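Local atomic coordinates of 433aa long hypothetical phosphoribosylglycinamide formyl transferase (Pyrococcus horikoshii, PDB entry 2DWC), a protein that belongs to the ATP-grasp superfamily as a PurT-type, two-chain protein and carries adenosine-5'-diphosphate in its ATP-grasp pocket. Residues B[216-221]-B[324-329]; B[300-305]-B[343-348]; B[368-373]-B[392-397]. All blocks are in the same frame, centred on the assembly; numbering follows the deposited sequence.

Contact 1 (B[216-221]-B[324-329]); sequences VRHFDE and LPIPGE
I326 lies across one face of the H218 imidazole, and its CB sits 3.9 Å from the ring centroid, 13° off the ring normal: a CH-pi contact over the middle of the ring. From there the chain runs on over the rest of the face, so that CD1 comes down 3.8 Å from H218 CG and also meets V216 at its tip, 3.8 Å from V216 CG2. The two aliphatic ends point at each other, while the ring is crossed at a slant. H218 presents this face because its CG lies between the backbone N and the carbonyl carbon (chi1 61°), which folds the ring back over its own strand and brings ND1 to the next carbonyl. That bond, H218 ND1 to F219 O, is 2.9 Å long, with the donor standing well above the carbonyl plane. Together with the T228 hydroxyl, which bonds NE2, it fixes the rotation of the ring. V216 and H218 belong to strand 209-219, in the ATP-grasp part of a large mixed sheet; the partner is the loop that leaves helix 313-322 and leads into strand 329-331, and A320 of that helix packs on both V216 and H218. The backbones join through water. One molecule accepts from F219 N and donates to L324 O at 2.8 Å; another, in the plane of the imidazole at its edge, accepts from I326 N and donates to F219 O, also at 2.8 Å. F219 O thus takes two donors, a ring N-H and a water. On the loop, L324 and P325 pack against L362 and S367 of the second subunit.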
# COMPACT_ATOMS: atom_id res chain seq x y z
N VAL B 216 -7.02 -2.66 18.95
CA VAL B 216 -5.61 -3.07 18.87
C VAL B 216 -4.86 -2.80 20.16
O VAL B 216 -4.89 -1.68 20.68
CB VAL B 216 -4.89 -2.38 17.63
CG1 VAL B 216 -4.96 -0.84 17.71
CG2 VAL B 216 -3.41 -2.79 17.57
N ARG B 217 -4.21 -3.85 20.68
CA ARG B 217 -3.39 -3.76 21.89
C ARG B 217 -1.97 -3.48 21.45
O ARG B 217 -1.42 -4.19 20.63
CB ARG B 217 -3.44 -5.08 22.67
CG ARG B 217 -4.78 -5.22 23.48
CD ARG B 217 -4.94 -6.58 24.17
NE ARG B 217 -3.78 -6.83 25.01
CZ ARG B 217 -3.66 -6.45 26.27
NH1 ARG B 217 -4.66 -5.79 26.87
NH2 ARG B 217 -2.57 -6.75 26.94
N HIS B 218 -1.34 -2.47 22.02
CA HIS B 218 0.02 -2.12 21.57
C HIS B 218 0.68 -1.28 22.67
O HIS B 218 -0.00 -0.87 23.62
CB HIS B 218 -0.09 -1.26 20.29
CG HIS B 218 -0.84 0.03 20.50
ND1 HIS B 218 -0.21 1.22 20.80
CD2 HIS B 218 -2.17 0.31 20.45
CE1 HIS B 218 -1.12 2.18 20.90
NE2 HIS B 218 -2.31 1.65 20.69
N PHE B 219 1.98 -1.05 22.55
CA PHE B 219 2.71 -0.24 23.52
C PHE B 219 2.47 1.23 23.27
O PHE B 219 2.35 1.68 22.11
CB PHE B 219 4.22 -0.45 23.41
CG PHE B 219 4.70 -1.78 23.96
CD1 PHE B 219 4.52 -2.10 25.31
CD2 PHE B 219 5.25 -2.74 23.11
CE1 PHE B 219 4.88 -3.35 25.81
CE2 PHE B 219 5.62 -4.01 23.60
CZ PHE B 219 5.42 -4.31 24.97
N ASP B 220 2.38 1.99 24.35
CA ASP B 220 2.28 3.44 24.23
C ASP B 220 3.69 3.96 24.36
O ASP B 220 4.65 3.20 24.58
CB ASP B 220 1.35 4.05 25.31
CG ASP B 220 1.84 3.84 26.76
OD1 ASP B 220 3.04 3.56 27.01
OD2 ASP B 220 1.00 4.00 27.68
N GLU B 221 3.85 5.28 24.23
CA GLU B 221 5.17 5.86 24.28
C GLU B 221 5.92 5.62 25.58
O GLU B 221 7.15 5.67 25.60
CB GLU B 221 5.07 7.36 23.97
CG GLU B 221 6.27 7.92 23.29
CD GLU B 221 6.09 9.39 22.87
OE1 GLU B 221 4.93 9.88 22.85
OE2 GLU B 221 7.10 10.04 22.55
N LEU B 324 5.98 -1.46 18.10
CA LEU B 324 6.04 -0.03 17.73
C LEU B 324 4.78 0.67 18.26
O LEU B 324 3.74 0.04 18.52
CB LEU B 324 6.10 0.11 16.20
CG LEU B 324 7.40 -0.48 15.63
CD1 LEU B 324 7.27 -0.60 14.07
CD2 LEU B 324 8.60 0.37 15.97
N PRO B 325 4.85 1.99 18.39
CA PRO B 325 3.70 2.75 18.87
C PRO B 325 2.67 2.98 17.75
O PRO B 325 2.95 2.81 16.54
CB PRO B 325 4.32 4.07 19.36
CG PRO B 325 5.51 4.23 18.50
CD PRO B 325 6.07 2.83 18.33
N ILE B 326 1.47 3.35 18.17
CA ILE B 326 0.40 3.69 17.23
C ILE B 326 -0.27 4.95 17.81
O ILE B 326 -0.80 4.93 18.94
CB ILE B 326 -0.67 2.60 17.17
CG1 ILE B 326 -0.06 1.31 16.57
CG2 ILE B 326 -1.90 3.13 16.37
CD1 ILE B 326 -0.99 0.03 16.69
N PRO B 327 -0.22 6.06 17.07
CA PRO B 327 -0.85 7.31 17.56
C PRO B 327 -2.36 7.16 17.72
O PRO B 327 -3.04 6.50 16.91
CB PRO B 327 -0.52 8.33 16.46
CG PRO B 327 0.66 7.75 15.76
CD PRO B 327 0.43 6.28 15.76
N GLY B 328 -2.91 7.81 18.74
CA GLY B 328 -4.35 7.74 18.93
C GLY B 328 -4.89 9.07 19.44
O GLY B 328 -4.14 10.02 19.65
N GLU B 329 -6.20 9.15 19.65
CA GLU B 329 -6.81 10.37 20.15
C GLU B 329 -7.70 10.03 21.37
O GLU B 329 -8.63 9.26 21.25
CB GLU B 329 -7.66 11.01 19.05
CG GLU B 329 -8.18 12.39 19.35
CD GLU B 329 -9.20 12.86 18.33
OE1 GLU B 329 -9.56 14.07 18.37
OE2 GLU B 329 -9.65 12.04 17.50
O HOH W 1 3.31 -2.17 20.13
O HOH W 2 1.46 4.09 20.88

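Contact 2 (B[300-305]-B[343-348]); sequences GMVTLA and AATHVI
V302 and T345 each set a methyl on a flat peptide group of the other segment. V302 CG2 stands over one face of the peptide joining A343 to A344, 3.3 Å from A343 O and 3.6 Å from A344 N. In return T345 CG2 stands over a face of the peptide joining M301 to V302, 3.4 Å from V302 N and 3.8 Å from M301 C. Neither comes in at an edge. With CG2 of V302 trans to its own N, the branch is carried down onto the strand. T345 has its OG1 between the backbone N and the carbonyl carbon (chi1 70°), which gives the methyl to V302 and turns the hydroxyl toward strand 241-247, where S245 OG and Y242 OH bond it; the polar end is thus satisfied within a buried contact. At the other end A305 and A343 meet CB to CB at 3.9 Å. The turn that bears V302 is itself tied: G300 O takes both the backbone N and the hydroxyl of T303, the hydroxyl at 2.7 Å and almost in line with the carbonyl. On the opposite side of the strand A344 packs against A400 and K401, while A305 also reaches P309 of the second subunit. The sheet is thus covered on both sides by helices: the turn leading into helix 303-306 packs on one side of strand 343-349, helix 397-409 on the other, and the contact joins the end of the ATP-grasp region to the PurT-type C-terminal region.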
# COMPACT_ATOMS: atom_id res chain seq x y z
N GLY B 300 -12.42 -6.12 8.01
CA GLY B 300 -11.51 -5.00 8.21
C GLY B 300 -10.77 -4.55 6.97
O GLY B 300 -10.06 -3.57 7.03
N MET B 301 -10.94 -5.24 5.83
CA MET B 301 -10.26 -4.77 4.61
C MET B 301 -10.74 -3.38 4.23
O MET B 301 -10.05 -2.67 3.54
CB MET B 301 -10.43 -5.75 3.44
CG MET B 301 -9.44 -6.94 3.54
SD MET B 301 -9.52 -7.98 2.04
CE MET B 301 -10.90 -9.05 2.41
N VAL B 302 -11.92 -2.99 4.71
CA VAL B 302 -12.36 -1.61 4.41
C VAL B 302 -11.32 -0.56 4.87
O VAL B 302 -11.18 0.51 4.25
CB VAL B 302 -13.73 -1.34 5.07
CG1 VAL B 302 -13.63 -1.40 6.60
CG2 VAL B 302 -14.23 0.06 4.63
N THR B 303 -10.55 -0.88 5.92
CA THR B 303 -9.56 0.07 6.42
C THR B 303 -8.39 0.35 5.46
O THR B 303 -7.62 1.28 5.66
CB THR B 303 -9.02 -0.32 7.81
OG1 THR B 303 -8.32 -1.56 7.72
CG2 THR B 303 -10.20 -0.42 8.82
N LEU B 304 -8.31 -0.44 4.38
CA LEU B 304 -7.33 -0.18 3.33
C LEU B 304 -7.72 1.17 2.70
O LEU B 304 -6.89 1.85 2.09
CB LEU B 304 -7.45 -1.27 2.25
CG LEU B 304 -6.93 -2.61 2.76
CD1 LEU B 304 -7.20 -3.70 1.67
CD2 LEU B 304 -5.41 -2.52 3.04
N ALA B 305 -8.99 1.55 2.82
CA ALA B 305 -9.36 2.85 2.25
C ALA B 305 -9.85 3.87 3.29
O ALA B 305 -9.66 5.08 3.11
CB ALA B 305 -10.44 2.67 1.15
N ALA B 343 -15.75 4.48 4.01
CA ALA B 343 -15.45 3.62 2.85
C ALA B 343 -16.16 2.30 2.98
O ALA B 343 -16.78 2.01 4.00
CB ALA B 343 -13.89 3.41 2.71
N ALA B 344 -16.09 1.49 1.94
CA ALA B 344 -16.74 0.20 1.96
C ALA B 344 -16.02 -0.74 1.02
O ALA B 344 -15.27 -0.31 0.14
CB ALA B 344 -18.20 0.35 1.45
N THR B 345 -16.29 -2.03 1.19
CA THR B 345 -15.74 -3.07 0.32
C THR B 345 -16.86 -3.98 -0.13
O THR B 345 -17.93 -4.03 0.48
CB THR B 345 -14.72 -3.99 1.03
OG1 THR B 345 -15.43 -4.83 1.97
CG2 THR B 345 -13.64 -3.20 1.73
N HIS B 346 -16.64 -4.68 -1.24
CA HIS B 346 -17.56 -5.71 -1.68
C HIS B 346 -16.65 -6.81 -2.27
O HIS B 346 -15.73 -6.51 -3.04
CB HIS B 346 -18.55 -5.20 -2.72
CG HIS B 346 -19.68 -6.16 -2.95
ND1 HIS B 346 -19.52 -7.36 -3.60
CD2 HIS B 346 -20.97 -6.13 -2.51
CE1 HIS B 346 -20.65 -8.05 -3.55
NE2 HIS B 346 -21.55 -7.33 -2.89
N VAL B 347 -16.88 -8.05 -1.86
CA VAL B 347 -16.04 -9.14 -2.37
C VAL B 347 -16.24 -9.44 -3.85
O VAL B 347 -17.26 -9.08 -4.45
CB VAL B 347 -16.31 -10.46 -1.57
CG1 VAL B 347 -16.10 -10.18 -0.08
CG2 VAL B 347 -17.74 -10.97 -1.83
N ILE B 348 -15.20 -10.05 -4.43
CA ILE B 348 -15.22 -10.51 -5.82
C ILE B 348 -14.95 -12.00 -5.62
O ILE B 348 -13.83 -12.42 -5.27
CB ILE B 348 -14.09 -9.85 -6.65
CG1 ILE B 348 -14.35 -8.32 -6.74
CG2 ILE B 348 -14.08 -10.46 -8.04
CD1 ILE B 348 -13.16 -7.55 -7.34

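Contact 3 (B[368-373]-B[392-397]); sequences VPNATV and AWDKDV
The indole of W393 lies over the N370-A371 backbone, and its first torsion is what puts it there. CG sits between the backbone N and the carbonyl carbon (chi1 40°), which lays the ring back across segment 368-373. N370 O lies 3.4 Å from the ring plane, over its centre, and A371 N is covered by the same face, nearer the rim. The same carbonyl accepts from the backbone of that tryptophan: W393 N to N370 O is 3.0 Å, fairly straight at 161°. N370 has a left-handed backbone, and its CB rests over the five-membered ring, 4.0 Å from the centroid, a CH-pi contact; the amide plane is turned 45° from the indole. Next along, T372 CG2 crosses W393 CH2 obliquely at 4.1 Å. A371 and A392 form a non-hydrogen-bonded pair of the antiparallel strands 371-375 and 386-393, their methyls 3.9 Å apart from CB to CB on one face of the sheet. P308 and R319 of the second subunit pack on W393 and T372. Beyond the strand, D394 extends from the chain and closes an Asx turn, OD1 accepting from D396 N, just before D396 caps helix 397-409. A single water ties the ends together, accepting from N370 ND2 and donating to W393 O and to D394 OD2, the last at 2.6 Å. With a backbone N-H on one oxygen and a water on the other, the D394 carboxylate is probably ionised, and the indole face lying over N370 O probably shields the W393 N to N370 O bond from water.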
# COMPACT_ATOMS: atom_id res chain seq x y z
N VAL B 368 -14.98 4.01 -12.68
CA VAL B 368 -15.81 4.53 -11.57
C VAL B 368 -14.93 5.35 -10.62
O VAL B 368 -13.92 4.85 -10.05
CB VAL B 368 -16.48 3.37 -10.80
CG1 VAL B 368 -17.29 3.91 -9.59
CG2 VAL B 368 -17.37 2.56 -11.77
N PRO B 369 -15.26 6.62 -10.42
CA PRO B 369 -14.44 7.45 -9.52
C PRO B 369 -14.57 7.07 -8.05
O PRO B 369 -15.62 6.54 -7.61
CB PRO B 369 -14.93 8.89 -9.80
CG PRO B 369 -16.33 8.69 -10.24
CD PRO B 369 -16.30 7.43 -11.10
N ASN B 370 -13.49 7.32 -7.31
CA ASN B 370 -13.43 7.06 -5.87
C ASN B 370 -13.61 5.59 -5.53
O ASN B 370 -14.27 5.24 -4.56
CB ASN B 370 -14.51 7.86 -5.13
CG ASN B 370 -14.42 9.37 -5.41
OD1 ASN B 370 -13.35 9.90 -5.67
ND2 ASN B 370 -15.56 10.06 -5.32
N ALA B 371 -13.08 4.73 -6.38
CA ALA B 371 -13.11 3.30 -6.10
C ALA B 371 -11.94 2.67 -6.83
O ALA B 371 -11.30 3.29 -7.68
CB ALA B 371 -14.38 2.69 -6.62
N THR B 372 -11.62 1.44 -6.45
CA THR B 372 -10.60 0.70 -7.17
C THR B 372 -10.78 -0.76 -6.81
O THR B 372 -11.75 -1.09 -6.13
CB THR B 372 -9.14 1.18 -6.88
OG1 THR B 372 -8.26 0.55 -7.84
CG2 THR B 372 -8.70 0.81 -5.45
N VAL B 373 -9.92 -1.64 -7.32
CA VAL B 373 -10.05 -3.04 -6.93
C VAL B 373 -8.69 -3.57 -6.49
O VAL B 373 -7.63 -2.99 -6.82
CB VAL B 373 -10.54 -3.96 -8.11
CG1 VAL B 373 -11.95 -3.50 -8.62
CG2 VAL B 373 -9.53 -3.93 -9.23
N ALA B 392 -14.31 1.33 -2.15
CA ALA B 392 -14.83 2.60 -2.61
C ALA B 392 -14.91 3.53 -1.39
O ALA B 392 -15.16 3.06 -0.28
CB ALA B 392 -16.23 2.43 -3.22
N TRP B 393 -14.74 4.83 -1.60
CA TRP B 393 -14.83 5.77 -0.46
C TRP B 393 -15.72 6.96 -0.84
O TRP B 393 -15.86 7.31 -2.02
CB TRP B 393 -13.44 6.28 -0.09
CG TRP B 393 -12.53 6.59 -1.31
CD1 TRP B 393 -12.33 7.82 -1.88
CD2 TRP B 393 -11.80 5.65 -2.13
NE1 TRP B 393 -11.54 7.70 -3.01
CE2 TRP B 393 -11.20 6.38 -3.18
CE3 TRP B 393 -11.61 4.26 -2.08
CZ2 TRP B 393 -10.41 5.77 -4.17
CZ3 TRP B 393 -10.82 3.64 -3.08
CH2 TRP B 393 -10.23 4.40 -4.10
N ASP B 394 -16.26 7.61 0.18
CA ASP B 394 -17.12 8.78 -0.07
C ASP B 394 -17.42 9.41 1.28
O ASP B 394 -17.32 8.78 2.31
CB ASP B 394 -18.44 8.34 -0.69
CG ASP B 394 -19.23 9.51 -1.27
OD1 ASP B 394 -20.09 10.09 -0.56
OD2 ASP B 394 -18.96 9.87 -2.42
N LYS B 395 -17.78 10.69 1.26
CA LYS B 395 -18.15 11.37 2.49
C LYS B 395 -19.37 10.70 3.09
O LYS B 395 -19.61 10.80 4.31
CB LYS B 395 -18.45 12.84 2.18
CG LYS B 395 -17.20 13.64 1.95
CD LYS B 395 -17.50 15.10 1.62
CE LYS B 395 -16.19 15.91 1.52
NZ LYS B 395 -15.25 15.35 0.51
N ASP B 396 -20.16 10.05 2.25
CA ASP B 396 -21.38 9.36 2.69
C ASP B 396 -21.13 7.87 2.60
O ASP B 396 -20.98 7.34 1.48
CB ASP B 396 -22.55 9.77 1.78
CG ASP B 396 -23.90 9.19 2.19
OD1 ASP B 396 -24.93 9.77 1.78
OD2 ASP B 396 -23.98 8.17 2.90
N VAL B 397 -21.09 7.21 3.75
CA VAL B 397 -20.84 5.76 3.79
C VAL B 397 -21.83 4.93 2.97
O VAL B 397 -21.45 3.91 2.39
CB VAL B 397 -20.77 5.27 5.28
CG1 VAL B 397 -22.13 5.30 5.92
CG2 VAL B 397 -20.16 3.85 5.36
O HOH W 3 -17.69 8.16 -3.94

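Contacts 1 and 2 alternate along the chain, and contact 3 follows both. All three reach the same mixed sheet: contact 1 at strand 209-219, contact 2 at strand 343-349, contact 3 at strands 371-375 and 386-393. Contacts 2 and 3 are direct neighbours, with centres 10 Å apart: strand 343-349 pairs with 386-393, A344 N lies 2.9 Å from A392 O in a probable hydrogen bond, and A305 packs on W393. Contact 1 stands apart, its nearest atoms about 10 Å from contact 2 and about 17 Å from contact 3. Across the dimer, segment 368-373 of one subunit meets loop 324-329 of the other: P369 packs on P327 of the second subunit.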